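Local coordinates for carbonic anhydrase (Neosartorya fumigata, PDB 6LAC), which probably catalyses the reversible hydration of carbon dioxide to hydrogencarbonate and a proton, as a zinc-dependent carbonic anhydrase of the beta class, at residues 42-47 / 166-171; 51-56 / 73-78; 61-66 / 104-109; 84-89 / 144-149; 112-117 / 132-137. The protein carries 1 engineered substitution. One frame throughout, in Å; residues are numbered along the deposited sequence.

Contact 1 of 5, residues 42-47 / 166-171; sequences LESSGL and MVYDKA
Ser44 meets Tyr168 where the loop after strand 29-34 folds over strand 162-169, on one face of the central mixed sheet of this beta-class carbonic anhydrase. The contact is small and buried, and van der Waals packing carries it. Ser44 points its CB and OG at one side of the phenol ring: OG lies 4.0 Å from Tyr168 CE1 and equally far from CD1, coming in obliquely. Tyr168 sets CG anti to its own N (chi1 163°), which swings the ring off the strand and up against the loop. Beside it, Met166 bends at chi3 (-74°) and brings its methyl CE to 4.2 Å from Ser44 O, so the serine is touched by two side chains that leave the same side of the strand.

Hydrogen bonds lie around the packing. The hydroxyl of Tyr168 takes part in one with the backbone N of Asp40, a second tie between strand and loop, and its ring reaches the side chains of His89, a zinc ligand, and of the engineered Ala39. This packing therefore belongs to the outer surroundings of the metal site; the zinc ion is about 9 Å from the tyrosine side chain. At the far end, Asp169 OD1 closes an Asx turn by accepting from Ala171 N at 2.8 Å, just where the strand gives way to loop. Within the loop, Ser45 makes an ST turn, its OG accepting from Leu47 N at 3.1 Å, while the same hydroxyl donates to Leu42 O at 2.7 Å, in the carbonyl plane and on a lone pair.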
# COMPACT_ATOMS: atom_id res chain seq x y z
N LEU A 42 -0.41 -9.94 -6.93
CA LEU A 42 -0.15 -10.88 -5.81
C LEU A 42 -0.42 -12.34 -6.22
O LEU A 42 0.12 -13.23 -5.54
CB LEU A 42 -0.97 -10.51 -4.58
CG LEU A 42 -0.74 -9.10 -4.01
CD1 LEU A 42 -1.54 -8.87 -2.75
CD2 LEU A 42 0.72 -8.81 -3.76
N GLU A 43 -1.14 -12.59 -7.29
CA GLU A 43 -1.31 -13.97 -7.79
C GLU A 43 0.01 -14.45 -8.38
O GLU A 43 0.17 -15.69 -8.53
CB GLU A 43 -2.49 -14.04 -8.77
CG GLU A 43 -3.79 -14.16 -8.01
CD GLU A 43 -3.85 -15.53 -7.35
OE1 GLU A 43 -4.21 -15.61 -6.17
OE2 GLU A 43 -3.46 -16.54 -8.03
N SER A 44 0.99 -13.59 -8.62
CA SER A 44 2.32 -14.00 -9.11
C SER A 44 3.37 -13.96 -7.99
O SER A 44 4.56 -13.98 -8.31
CB SER A 44 2.71 -13.16 -10.28
OG SER A 44 1.94 -13.50 -11.43
N SER A 45 2.95 -13.87 -6.74
CA SER A 45 3.91 -13.72 -5.60
C SER A 45 4.44 -15.07 -5.13
O SER A 45 5.48 -15.09 -4.42
CB SER A 45 3.27 -13.04 -4.45
OG SER A 45 2.23 -13.81 -3.88
N GLY A 46 3.74 -16.17 -5.40
CA GLY A 46 4.12 -17.46 -4.79
C GLY A 46 3.73 -17.55 -3.32
O GLY A 46 4.21 -18.47 -2.64
N LEU A 47 2.96 -16.59 -2.78
CA LEU A 47 2.61 -16.53 -1.36
C LEU A 47 1.11 -16.64 -1.19
O LEU A 47 0.36 -15.95 -1.88
CB LEU A 47 3.07 -15.18 -0.78
CG LEU A 47 4.58 -14.95 -0.66
CD1 LEU A 47 4.90 -13.49 -0.36
CD2 LEU A 47 5.15 -15.86 0.40
N MET A 166 11.54 -7.94 -8.15
CA MET A 166 10.89 -8.61 -9.28
C MET A 166 10.05 -7.60 -10.04
O MET A 166 9.82 -6.48 -9.57
CB MET A 166 10.05 -9.77 -8.83
CG MET A 166 8.97 -9.37 -7.95
SD MET A 166 7.71 -10.65 -7.72
CE MET A 166 6.83 -10.64 -9.29
N VAL A 167 9.65 -8.00 -11.24
CA VAL A 167 8.66 -7.23 -12.04
C VAL A 167 7.52 -8.13 -12.46
O VAL A 167 7.75 -9.27 -12.88
CB VAL A 167 9.31 -6.60 -13.25
CG1 VAL A 167 8.34 -5.70 -13.97
CG2 VAL A 167 10.58 -5.89 -12.92
N TYR A 168 6.32 -7.63 -12.30
CA TYR A 168 5.10 -8.33 -12.67
C TYR A 168 4.63 -7.83 -14.03
O TYR A 168 4.57 -6.64 -14.28
CB TYR A 168 4.06 -8.06 -11.61
CG TYR A 168 2.65 -8.36 -12.01
CD1 TYR A 168 2.25 -9.63 -12.33
CD2 TYR A 168 1.69 -7.36 -11.98
CE1 TYR A 168 0.92 -9.89 -12.71
CE2 TYR A 168 0.36 -7.59 -12.30
CZ TYR A 168 -0.00 -8.86 -12.69
OH TYR A 168 -1.34 -9.10 -13.01
N ASP A 169 4.29 -8.80 -14.88
CA ASP A 169 3.76 -8.51 -16.24
C ASP A 169 2.31 -8.98 -16.34
O ASP A 169 2.08 -10.21 -16.37
CB ASP A 169 4.63 -9.25 -17.26
CG ASP A 169 4.32 -8.88 -18.70
OD1 ASP A 169 3.14 -8.60 -18.99
OD2 ASP A 169 5.29 -8.84 -19.49
N LYS A 170 1.36 -8.04 -16.33
CA LYS A 170 -0.08 -8.40 -16.32
C LYS A 170 -0.47 -8.99 -17.68
O LYS A 170 -1.55 -9.55 -17.72
CB LYS A 170 -0.93 -7.21 -15.89
CG LYS A 170 -0.92 -6.03 -16.83
CD LYS A 170 -1.84 -4.94 -16.38
CE LYS A 170 -1.73 -3.65 -17.17
NZ LYS A 170 -0.44 -2.96 -16.98
N ALA A 171 0.35 -8.87 -18.70
CA ALA A 171 0.02 -9.41 -20.05
C ALA A 171 0.37 -10.91 -20.12
O ALA A 171 -0.50 -11.71 -20.57
CB ALA A 171 0.64 -8.55 -21.12

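Contact 2 of 5, residues 51-56 / 73-78; sequences EIFEYR and GYALDS
Tyr74 is the first residue of 73-78 to touch strand 52-57, and it does so through the ring of Phe53. The CD2-CE2 edge of the phenol meets CZ and CE1 of the phenylalanine: Tyr74 CD2 comes to 3.5 Å from Phe53 CZ, and Tyr74 CE2 to 3.9 Å from Phe53 CE1. Phe53 CZ sits near the plane of the tyrosine ring. The two planes are inclined at 36° with centroids 5.7 Å apart, an oblique aromatic pair that is neither stacked nor T-shaped. Both side chains extend with CG anti to the backbone N (chi1 -179° for Phe53, -178° for Tyr74), and they cross at about a right angle.

Ala75 follows, its CB 4.4 Å from Phe53 CE2 and oblique to the phenylalanine ring. This is helix-on-sheet packing in an alpha/beta fold: helix 66-77 lies against strand 52-57, an outermost strand of the sheet within this chain, while Phe53 also touches Leu30 on the adjoining strand. Further on, Ser78 lays its CB over one face of the Tyr74 ring, 3.4 Å above the plane and toward the rim. Ser78 OG is hydrogen-bonded to Asn100 of the second subunit, and Tyr74 packs on Ile94 of that subunit.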
# COMPACT_ATOMS: atom_id res chain seq x y z
N GLU A 51 0.41 -14.70 4.23
CA GLU A 51 1.87 -14.56 4.40
C GLU A 51 2.33 -13.20 3.87
O GLU A 51 3.53 -12.93 3.83
CB GLU A 51 2.60 -15.70 3.70
CG GLU A 51 2.34 -17.04 4.39
CD GLU A 51 3.12 -18.20 3.81
OE1 GLU A 51 4.06 -18.04 3.00
OE2 GLU A 51 2.72 -19.35 4.17
N ILE A 52 1.43 -12.40 3.34
CA ILE A 52 1.81 -11.11 2.71
C ILE A 52 1.53 -9.97 3.70
O ILE A 52 0.41 -9.84 4.17
CB ILE A 52 1.10 -10.90 1.37
CG1 ILE A 52 1.37 -12.05 0.37
CG2 ILE A 52 1.48 -9.54 0.76
CD1 ILE A 52 0.59 -11.96 -0.96
N PHE A 53 2.54 -9.17 3.97
CA PHE A 53 2.41 -7.92 4.71
C PHE A 53 2.72 -6.87 3.65
O PHE A 53 3.86 -6.74 3.22
CB PHE A 53 3.36 -7.93 5.90
CG PHE A 53 3.27 -6.68 6.72
CD1 PHE A 53 2.21 -6.51 7.58
CD2 PHE A 53 4.24 -5.71 6.64
CE1 PHE A 53 2.11 -5.33 8.30
CE2 PHE A 53 4.11 -4.52 7.35
CZ PHE A 53 3.05 -4.35 8.18
N GLU A 54 1.68 -6.17 3.18
CA GLU A 54 1.76 -5.43 1.91
C GLU A 54 1.91 -3.94 2.17
O GLU A 54 0.99 -3.37 2.82
CB GLU A 54 0.52 -5.78 1.10
CG GLU A 54 0.49 -5.17 -0.27
CD GLU A 54 -0.73 -5.55 -1.10
OE1 GLU A 54 -1.69 -6.05 -0.51
OE2 GLU A 54 -0.73 -5.27 -2.32
N TYR A 55 2.92 -3.31 1.60
CA TYR A 55 3.05 -1.85 1.59
C TYR A 55 2.96 -1.45 0.14
O TYR A 55 3.79 -1.85 -0.69
CB TYR A 55 4.39 -1.40 2.21
CG TYR A 55 4.51 0.10 2.28
CD1 TYR A 55 3.58 0.84 3.02
CD2 TYR A 55 5.45 0.81 1.57
CE1 TYR A 55 3.58 2.22 3.06
CE2 TYR A 55 5.47 2.20 1.61
CZ TYR A 55 4.52 2.90 2.34
OH TYR A 55 4.39 4.28 2.35
N ARG A 56 1.91 -0.72 -0.21
CA ARG A 56 1.67 -0.35 -1.63
C ARG A 56 1.67 1.14 -1.75
O ARG A 56 0.85 1.81 -1.11
CB ARG A 56 0.43 -1.03 -2.17
CG ARG A 56 0.32 -0.83 -3.68
CD ARG A 56 -0.67 -1.83 -4.25
NE ARG A 56 -0.26 -3.23 -4.14
CZ ARG A 56 0.52 -3.90 -4.98
NH1 ARG A 56 1.02 -3.34 -6.05
NH2 ARG A 56 0.83 -5.15 -4.67
N GLY A 73 10.43 -0.66 9.93
CA GLY A 73 10.69 -0.93 11.34
C GLY A 73 9.67 -1.88 11.93
O GLY A 73 10.05 -2.82 12.63
N TYR A 74 8.40 -1.72 11.66
CA TYR A 74 7.38 -2.65 12.16
C TYR A 74 7.63 -4.07 11.62
O TYR A 74 7.56 -5.09 12.31
CB TYR A 74 5.98 -2.16 11.79
CG TYR A 74 4.86 -3.00 12.31
CD1 TYR A 74 4.46 -2.93 13.64
CD2 TYR A 74 4.16 -3.87 11.50
CE1 TYR A 74 3.40 -3.67 14.12
CE2 TYR A 74 3.10 -4.63 11.96
CZ TYR A 74 2.70 -4.50 13.27
OH TYR A 74 1.70 -5.29 13.64
N ALA A 75 7.86 -4.14 10.31
CA ALA A 75 8.14 -5.43 9.64
C ALA A 75 9.32 -6.16 10.31
O ALA A 75 9.17 -7.36 10.62
CB ALA A 75 8.39 -5.19 8.19
N LEU A 76 10.42 -5.48 10.53
CA LEU A 76 11.64 -6.16 11.06
C LEU A 76 11.50 -6.37 12.56
O LEU A 76 11.87 -7.47 13.03
CB LEU A 76 12.89 -5.34 10.80
CG LEU A 76 13.18 -5.07 9.33
CD1 LEU A 76 14.37 -4.13 9.19
CD2 LEU A 76 13.42 -6.35 8.55
N ASP A 77 10.98 -5.39 13.29
CA ASP A 77 11.01 -5.38 14.78
C ASP A 77 9.80 -6.11 15.38
O ASP A 77 9.97 -6.85 16.40
CB ASP A 77 11.12 -3.95 15.32
CG ASP A 77 12.34 -3.14 14.90
OD1 ASP A 77 13.37 -3.73 14.50
OD2 ASP A 77 12.25 -1.89 14.95
N SER A 78 8.59 -5.90 14.88
CA SER A 78 7.35 -6.51 15.39
C SER A 78 7.11 -7.86 14.74
O SER A 78 6.78 -8.80 15.43
CB SER A 78 6.17 -5.62 15.19
OG SER A 78 6.33 -4.43 15.94

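Contact 3 of 5, residues 61-66 / 104-109; sequences MMVDDL and QKPWSS
Trp107, Val63 and Met61 build this contact, in which the loop between strand 52-57 and helix 66-77 packs on the first turn of helix 107-117. Trp107 contributes the largest buried area. Its indole leaves the helix with CG anti to the carbonyl carbon (chi1 -65°), and Val63 sits over one face of it with both methyls. CG1 makes a CH-pi contact with the five-membered ring, 4.0 Å from the centroid and 21° off the normal, whereas CG2 lies over the six-membered side, 3.6 Å from Trp107 CZ2. The valine is also backed by Pro106, which follows a cis peptide bond: Pro106 CG is 3.7 Å from Val63 CB.

Met61 stretches out beyond CG and runs obliquely past the indole, bringing SD to 3.7 Å from Trp107 CD1. This is a Met-aromatic contact, with the sulfur 64° off the ring normal. The same methionine touches Asn138 and Gln142 of helix 127-148, and its side chain lies about 9 Å from the zinc ion. Further along the loop, Asp65 is hydrogen-bonded to Ser67 and Leu66 of the second subunit, and Trp107 packs on that subunit's Ala70.

The polar atoms of the pair are joined through one water in the indole plane. It accepts from Trp107 NE1 at 2.9 Å and donates to Met61 O at 2.7 Å.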
# COMPACT_ATOMS: atom_id res chain seq x y z
N MET A 61 8.25 2.53 -4.37
CA MET A 61 9.44 3.15 -3.80
C MET A 61 9.38 3.19 -2.29
O MET A 61 8.31 3.15 -1.69
CB MET A 61 9.62 4.59 -4.31
CG MET A 61 9.76 4.67 -5.82
SD MET A 61 10.21 6.37 -6.20
CE MET A 61 9.98 6.30 -7.96
N MET A 62 10.56 3.12 -1.71
CA MET A 62 10.78 3.47 -0.30
C MET A 62 11.69 4.70 -0.28
O MET A 62 12.81 4.69 -0.84
CB MET A 62 11.43 2.31 0.43
CG MET A 62 10.59 1.08 0.38
SD MET A 62 9.20 1.20 1.47
CE MET A 62 10.06 0.55 2.92
N VAL A 63 11.20 5.76 0.32
CA VAL A 63 11.90 7.07 0.31
C VAL A 63 12.19 7.45 1.76
O VAL A 63 11.78 6.73 2.71
CB VAL A 63 11.04 8.11 -0.43
CG1 VAL A 63 10.72 7.69 -1.86
CG2 VAL A 63 9.78 8.44 0.33
N ASP A 64 12.86 8.58 1.93
CA ASP A 64 13.24 9.04 3.29
C ASP A 64 12.04 9.73 3.90
O ASP A 64 11.93 10.97 3.77
CB ASP A 64 14.44 9.98 3.22
CG ASP A 64 14.99 10.35 4.59
OD1 ASP A 64 14.52 9.80 5.59
OD2 ASP A 64 15.92 11.18 4.62
N ASP A 65 11.13 8.96 4.48
CA ASP A 65 9.90 9.54 5.07
C ASP A 65 9.47 8.66 6.24
O ASP A 65 10.01 7.53 6.42
CB ASP A 65 8.88 9.78 3.96
CG ASP A 65 7.53 10.32 4.37
OD1 ASP A 65 7.53 11.38 5.05
OD2 ASP A 65 6.50 9.70 3.97
N LEU A 66 8.61 9.19 7.09
CA LEU A 66 8.15 8.47 8.29
C LEU A 66 7.51 7.15 7.87
O LEU A 66 7.77 6.15 8.56
CB LEU A 66 7.14 9.33 9.05
CG LEU A 66 7.64 10.68 9.59
CD1 LEU A 66 6.66 11.21 10.61
CD2 LEU A 66 9.03 10.53 10.19
N GLN A 104 5.24 14.52 -6.60
CA GLN A 104 6.08 15.38 -5.74
C GLN A 104 7.43 14.72 -5.44
O GLN A 104 7.60 13.49 -5.67
CB GLN A 104 5.35 15.68 -4.43
CG GLN A 104 3.98 16.31 -4.69
CD GLN A 104 3.10 16.34 -3.46
OE1 GLN A 104 3.55 16.12 -2.35
NE2 GLN A 104 1.83 16.68 -3.68
N LYS A 105 8.37 15.52 -4.95
CA LYS A 105 9.67 15.05 -4.41
C LYS A 105 9.43 14.39 -3.06
O LYS A 105 8.50 14.76 -2.34
CB LYS A 105 10.62 16.22 -4.22
CG LYS A 105 11.00 16.94 -5.50
CD LYS A 105 11.89 18.12 -5.25
CE LYS A 105 11.99 19.03 -6.45
NZ LYS A 105 12.94 20.13 -6.22
N PRO A 106 10.23 13.38 -2.66
CA PRO A 106 11.36 12.88 -3.45
C PRO A 106 11.10 11.86 -4.56
O PRO A 106 12.00 11.56 -5.32
CB PRO A 106 12.21 12.21 -2.39
CG PRO A 106 11.21 11.70 -1.39
CD PRO A 106 10.15 12.77 -1.32
N TRP A 107 9.86 11.40 -4.75
CA TRP A 107 9.51 10.43 -5.81
C TRP A 107 9.98 10.94 -7.17
O TRP A 107 10.62 10.20 -7.95
CB TRP A 107 8.00 10.14 -5.80
CG TRP A 107 7.54 9.46 -4.55
CD1 TRP A 107 7.51 8.12 -4.31
CD2 TRP A 107 7.20 10.08 -3.30
NE1 TRP A 107 7.13 7.87 -3.02
CE2 TRP A 107 6.93 9.06 -2.37
CE3 TRP A 107 7.07 11.41 -2.87
CZ2 TRP A 107 6.57 9.32 -1.06
CZ3 TRP A 107 6.70 11.66 -1.58
CH2 TRP A 107 6.49 10.64 -0.67
N SER A 108 9.69 12.20 -7.46
CA SER A 108 10.05 12.78 -8.77
C SER A 108 11.57 12.89 -8.89
O SER A 108 12.04 12.65 -9.98
CB SER A 108 9.37 14.10 -8.95
OG SER A 108 9.84 15.00 -7.99
N SER A 109 12.29 13.15 -7.81
CA SER A 109 13.78 13.22 -7.81
C SER A 109 14.37 11.82 -8.07
O SER A 109 15.34 11.68 -8.85
CB SER A 109 14.33 13.80 -6.54
OG SER A 109 13.65 15.00 -6.17
O HOH W 1 7.01 5.51 -1.40

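Contact 4 of 5, residues 84-89 / 144-149; sequences IVICGH and HSLRQS. With ZN (zinc ion), chain C.
Leu146 rests a single methyl, CD2, against two isoleucines of strand 83-89, and that is the whole of the direct touch between 84-89 and 144-149. Ile84 and Leu146 reach toward each other tip to tip, with Ile84 CG2 4.0 Å from Leu146 CD2. Ile86, two residues along and so on the same face of the strand, crosses the leucine at a slant instead and offers its CD1 at 4.1 Å from that methyl. The two isoleucines use different branches: Ile84 presents the short one, and Ile86 the end of its long one. Leu146 gets there by extending from the helix with CG anti to the backbone N (chi1 -166°). The contact is wholly apolar and buried, close to the centre of the chain.

Beyond Leu146 the helix closes off: Leu146 O takes Ser149 OG at 2.7 Å, in the carbonyl plane, as well as Ser149 N at 3.2 Å. The same Ser149 OG caps the next helix at Ala152 N. At the other end of the strand, His89 binds the zinc ion through NE2 at 2.1 Å, and Cys34, Asp36 and Cys92 complete the site.

Around this core, strand 83-89 runs between the parallel strands 29-34 and 162-169, and Ile84 touches Leu30 and Ile32 of the former. Leu146 is flanked by Ile163 of strand 162-169 and by Leu72 of helix 66-77, which also meets Ile84, so that helices 127-148 and 66-77 come together over the same face of the sheet.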
# COMPACT_ATOMS: atom_id res chain seq x y z
N ILE A 84 12.01 -9.36 2.10
CA ILE A 84 11.34 -8.16 1.53
C ILE A 84 11.34 -8.35 0.03
O ILE A 84 12.43 -8.68 -0.50
CB ILE A 84 12.06 -6.87 1.91
CG1 ILE A 84 12.06 -6.69 3.42
CG2 ILE A 84 11.39 -5.67 1.20
CD1 ILE A 84 12.88 -5.53 3.95
N VAL A 85 10.23 -8.18 -0.65
CA VAL A 85 10.19 -8.18 -2.12
C VAL A 85 9.83 -6.78 -2.56
O VAL A 85 8.78 -6.27 -2.07
CB VAL A 85 9.19 -9.22 -2.63
CG1 VAL A 85 9.15 -9.16 -4.15
CG2 VAL A 85 9.54 -10.61 -2.17
N ILE A 86 10.57 -6.17 -3.45
CA ILE A 86 10.14 -4.95 -4.17
C ILE A 86 9.67 -5.38 -5.54
O ILE A 86 10.46 -5.93 -6.31
CB ILE A 86 11.25 -3.90 -4.23
CG1 ILE A 86 11.71 -3.59 -2.81
CG2 ILE A 86 10.77 -2.65 -4.99
CD1 ILE A 86 12.74 -2.51 -2.70
N CYS A 87 8.38 -5.24 -5.78
CA CYS A 87 7.76 -5.67 -7.03
C CYS A 87 7.38 -4.46 -7.85
O CYS A 87 6.48 -3.69 -7.44
CB CYS A 87 6.54 -6.48 -6.75
SG CYS A 87 5.87 -7.28 -8.24
N GLY A 88 7.99 -4.24 -9.00
CA GLY A 88 7.51 -3.29 -10.00
C GLY A 88 6.58 -3.95 -10.97
O GLY A 88 6.29 -5.15 -10.85
N HIS A 89 6.04 -3.14 -11.89
CA HIS A 89 5.08 -3.73 -12.84
C HIS A 89 5.12 -2.99 -14.16
O HIS A 89 5.11 -1.78 -14.21
CB HIS A 89 3.67 -3.78 -12.22
CG HIS A 89 3.11 -2.44 -12.02
ND1 HIS A 89 2.15 -1.89 -12.87
CD2 HIS A 89 3.48 -1.45 -11.20
CE1 HIS A 89 1.93 -0.66 -12.51
NE2 HIS A 89 2.72 -0.36 -11.48
N HIS A 144 18.64 -1.81 -4.07
CA HIS A 144 20.01 -1.43 -3.62
C HIS A 144 19.89 -0.38 -2.53
O HIS A 144 20.54 -0.46 -1.48
CB HIS A 144 20.81 -0.92 -4.81
CG HIS A 144 22.11 -0.30 -4.40
ND1 HIS A 144 23.15 -1.09 -3.96
CD2 HIS A 144 22.48 0.99 -4.26
CE1 HIS A 144 24.16 -0.31 -3.60
NE2 HIS A 144 23.78 0.97 -3.78
N SER A 145 19.04 0.61 -2.71
CA SER A 145 18.85 1.71 -1.76
C SER A 145 18.35 1.14 -0.44
O SER A 145 18.87 1.54 0.64
CB SER A 145 17.89 2.74 -2.29
OG SER A 145 17.65 3.72 -1.30
N LEU A 146 17.40 0.21 -0.46
CA LEU A 146 16.83 -0.33 0.77
C LEU A 146 17.90 -1.15 1.51
O LEU A 146 17.95 -1.09 2.74
CB LEU A 146 15.57 -1.13 0.48
CG LEU A 146 14.75 -1.44 1.72
CD1 LEU A 146 14.34 -0.17 2.45
CD2 LEU A 146 13.55 -2.27 1.31
N ARG A 147 18.77 -1.85 0.82
CA ARG A 147 19.86 -2.61 1.52
C ARG A 147 20.81 -1.64 2.23
O ARG A 147 21.47 -2.04 3.23
CB ARG A 147 20.64 -3.44 0.52
CG ARG A 147 19.89 -4.59 -0.10
CD ARG A 147 20.81 -5.52 -0.88
NE ARG A 147 20.12 -6.61 -1.49
CZ ARG A 147 20.11 -6.92 -2.76
NH1 ARG A 147 20.91 -6.26 -3.60
NH2 ARG A 147 19.41 -7.92 -3.20
N GLN A 148 20.95 -0.42 1.77
CA GLN A 148 21.94 0.52 2.35
C GLN A 148 21.33 1.23 3.56
O GLN A 148 22.04 1.88 4.38
CB GLN A 148 22.44 1.40 1.21
CG GLN A 148 23.22 0.56 0.22
CD GLN A 148 24.06 1.48 -0.62
OE1 GLN A 148 23.60 2.01 -1.62
NE2 GLN A 148 25.27 1.75 -0.13
N SER A 149 20.04 1.11 3.76
CA SER A 149 19.42 1.65 4.98
C SER A 149 20.09 1.05 6.23
O SER A 149 20.47 -0.14 6.21
CB SER A 149 17.93 1.44 4.98
OG SER A 149 17.61 0.07 5.21
ZN ZN C . 2.99 1.60 -10.91

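Contact 5 of 5, residues 112-117 / 132-137; sequences DTLRST and RALVEL
Leu114 of helix 107-117 points toward helix 127-148 and meets Leu134 and Leu137. Two residues earlier, Asp112 pairs with Arg115 of its own helix in a salt bridge: Arg115 NH2 reaches Asp112 OD1 at 3.3 Å from above the carboxylate plane, with the oxygen close to the guanidinium plane. Leu114 itself sets CB 4.0 Å from Leu134 CD1, the two leucines slanting across each other, and turns CD2 toward the backbone of the other helix, 3.8 Å from Leu137 O and 4.2 Å from Leu137 CB. Arg115 then passes Leu134 at a slant. Its CG touches Leu134 CD1 at 4.1 Å; the bend at chi3 (-90°) then directs the guanidinium, with NH1 4.0 Å from Leu134 CD2. That NH1 is hydrogen-bonded to Gly97 O, and with Asp112 on NH2 the guanidinium is held from two places.

The short helical segments have their axes 10.6 Å apart at closest approach, with an angle of 111° between their directions, and Leu114 and Arg115 meet Leu134 and Leu137 across this crossing. Helix 119-123 adds Leu122 against both Leu134 and Leu137, and on another side of helix 127-148 Val135 packs on Cys92, a zinc ligand.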
# COMPACT_ATOMS: atom_id res chain seq x y z
N ASP A 112 13.98 11.26 -11.73
CA ASP A 112 14.90 12.15 -12.49
C ASP A 112 16.28 11.51 -12.43
O ASP A 112 16.98 11.44 -13.49
CB ASP A 112 14.80 13.60 -11.99
CG ASP A 112 13.57 14.35 -12.49
OD1 ASP A 112 12.92 13.89 -13.47
OD2 ASP A 112 13.26 15.38 -11.89
N THR A 113 16.75 11.13 -11.25
CA THR A 113 18.05 10.48 -11.11
C THR A 113 18.14 9.16 -11.89
O THR A 113 19.19 8.90 -12.48
CB THR A 113 18.39 10.27 -9.64
OG1 THR A 113 18.68 11.57 -9.16
CG2 THR A 113 19.56 9.35 -9.44
N LEU A 114 17.11 8.30 -11.91
CA LEU A 114 17.15 7.10 -12.76
C LEU A 114 17.40 7.51 -14.20
O LEU A 114 18.17 6.87 -14.88
CB LEU A 114 15.84 6.32 -12.72
CG LEU A 114 15.63 5.43 -11.53
CD1 LEU A 114 14.23 4.82 -11.66
CD2 LEU A 114 16.71 4.36 -11.45
N ARG A 115 16.59 8.45 -14.68
CA ARG A 115 16.63 8.83 -16.10
C ARG A 115 18.02 9.38 -16.44
O ARG A 115 18.47 9.12 -17.54
CB ARG A 115 15.51 9.82 -16.42
CG ARG A 115 14.12 9.17 -16.38
CD ARG A 115 12.95 9.93 -16.99
NE ARG A 115 12.40 10.72 -15.93
CZ ARG A 115 11.22 10.61 -15.30
NH1 ARG A 115 10.32 9.72 -15.70
NH2 ARG A 115 10.93 11.40 -14.27
N SER A 116 18.63 10.18 -15.56
CA SER A 116 19.96 10.78 -15.86
C SER A 116 21.05 9.72 -15.71
O SER A 116 21.91 9.61 -16.60
CB SER A 116 20.22 12.00 -15.02
OG SER A 116 20.18 11.71 -13.63
N THR A 117 21.03 8.92 -14.64
CA THR A 117 22.04 7.86 -14.39
C THR A 117 22.03 6.89 -15.58
O THR A 117 23.12 6.49 -16.05
CB THR A 117 21.78 7.17 -13.05
OG1 THR A 117 21.79 8.18 -12.05
CG2 THR A 117 22.76 6.05 -12.76
N ARG A 132 9.47 0.10 -19.98
CA ARG A 132 9.70 -1.21 -19.33
C ARG A 132 11.08 -1.21 -18.68
O ARG A 132 11.22 -1.71 -17.57
CB ARG A 132 9.59 -2.32 -20.37
CG ARG A 132 8.17 -2.56 -20.83
CD ARG A 132 8.09 -3.60 -21.91
NE ARG A 132 8.13 -4.93 -21.41
CZ ARG A 132 7.06 -5.65 -21.02
NH1 ARG A 132 5.83 -5.14 -21.01
NH2 ARG A 132 7.25 -6.87 -20.63
N ALA A 133 12.09 -0.69 -19.35
CA ALA A 133 13.43 -0.57 -18.75
C ALA A 133 13.38 0.32 -17.52
O ALA A 133 14.03 0.01 -16.53
CB ALA A 133 14.39 -0.07 -19.80
N LEU A 134 12.66 1.43 -17.53
CA LEU A 134 12.60 2.31 -16.37
C LEU A 134 11.95 1.58 -15.21
O LEU A 134 12.43 1.68 -14.06
CB LEU A 134 11.80 3.55 -16.75
CG LEU A 134 11.96 4.71 -15.81
CD1 LEU A 134 13.41 5.21 -15.73
CD2 LEU A 134 11.04 5.84 -16.27
N VAL A 135 10.93 0.78 -15.47
CA VAL A 135 10.31 -0.03 -14.38
C VAL A 135 11.40 -0.92 -13.74
O VAL A 135 11.47 -1.05 -12.52
CB VAL A 135 9.13 -0.83 -14.91
CG1 VAL A 135 8.73 -1.94 -14.00
CG2 VAL A 135 7.94 0.07 -15.18
N GLU A 136 12.15 -1.63 -14.57
CA GLU A 136 13.17 -2.59 -14.09
C GLU A 136 14.25 -1.85 -13.32
O GLU A 136 14.69 -2.33 -12.25
CB GLU A 136 13.79 -3.35 -15.28
CG GLU A 136 12.80 -4.22 -16.02
CD GLU A 136 13.21 -4.70 -17.40
OE1 GLU A 136 14.33 -4.34 -17.80
OE2 GLU A 136 12.38 -5.38 -18.06
N LEU A 137 14.74 -0.76 -13.87
CA LEU A 137 15.81 0.01 -13.24
C LEU A 137 15.33 0.51 -11.89
O LEU A 137 16.12 0.61 -10.94
CB LEU A 137 16.31 1.14 -14.14
CG LEU A 137 17.10 0.67 -15.37
CD1 LEU A 137 17.13 1.76 -16.41
CD2 LEU A 137 18.52 0.27 -14.99

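In the fold
Contacts 1, 2 and 4 all reach the central mixed sheet. Contacts 1 and 4 use the neighbouring strands 162-169 and 83-89, and their centres are 16 Å apart. Contact 2 sits on strand 52-57; its centre is 19 Å from that of contact 1. Helix 127-148 is shared by contacts 4 and 5, and helix 107-117 by contacts 3 and 5, so contacts 3, 5 and 4 are linked through two helices. Contact 1 joins early and late parts of the chain, and the other four fall within its span; contact 3 interleaves with contacts 2 and 4. Arg132 and Asp169 add a salt bridge between contacts 5 and 1. Contacts 2 and 3 touch the second subunit, so they lie where this subunit meets its partner.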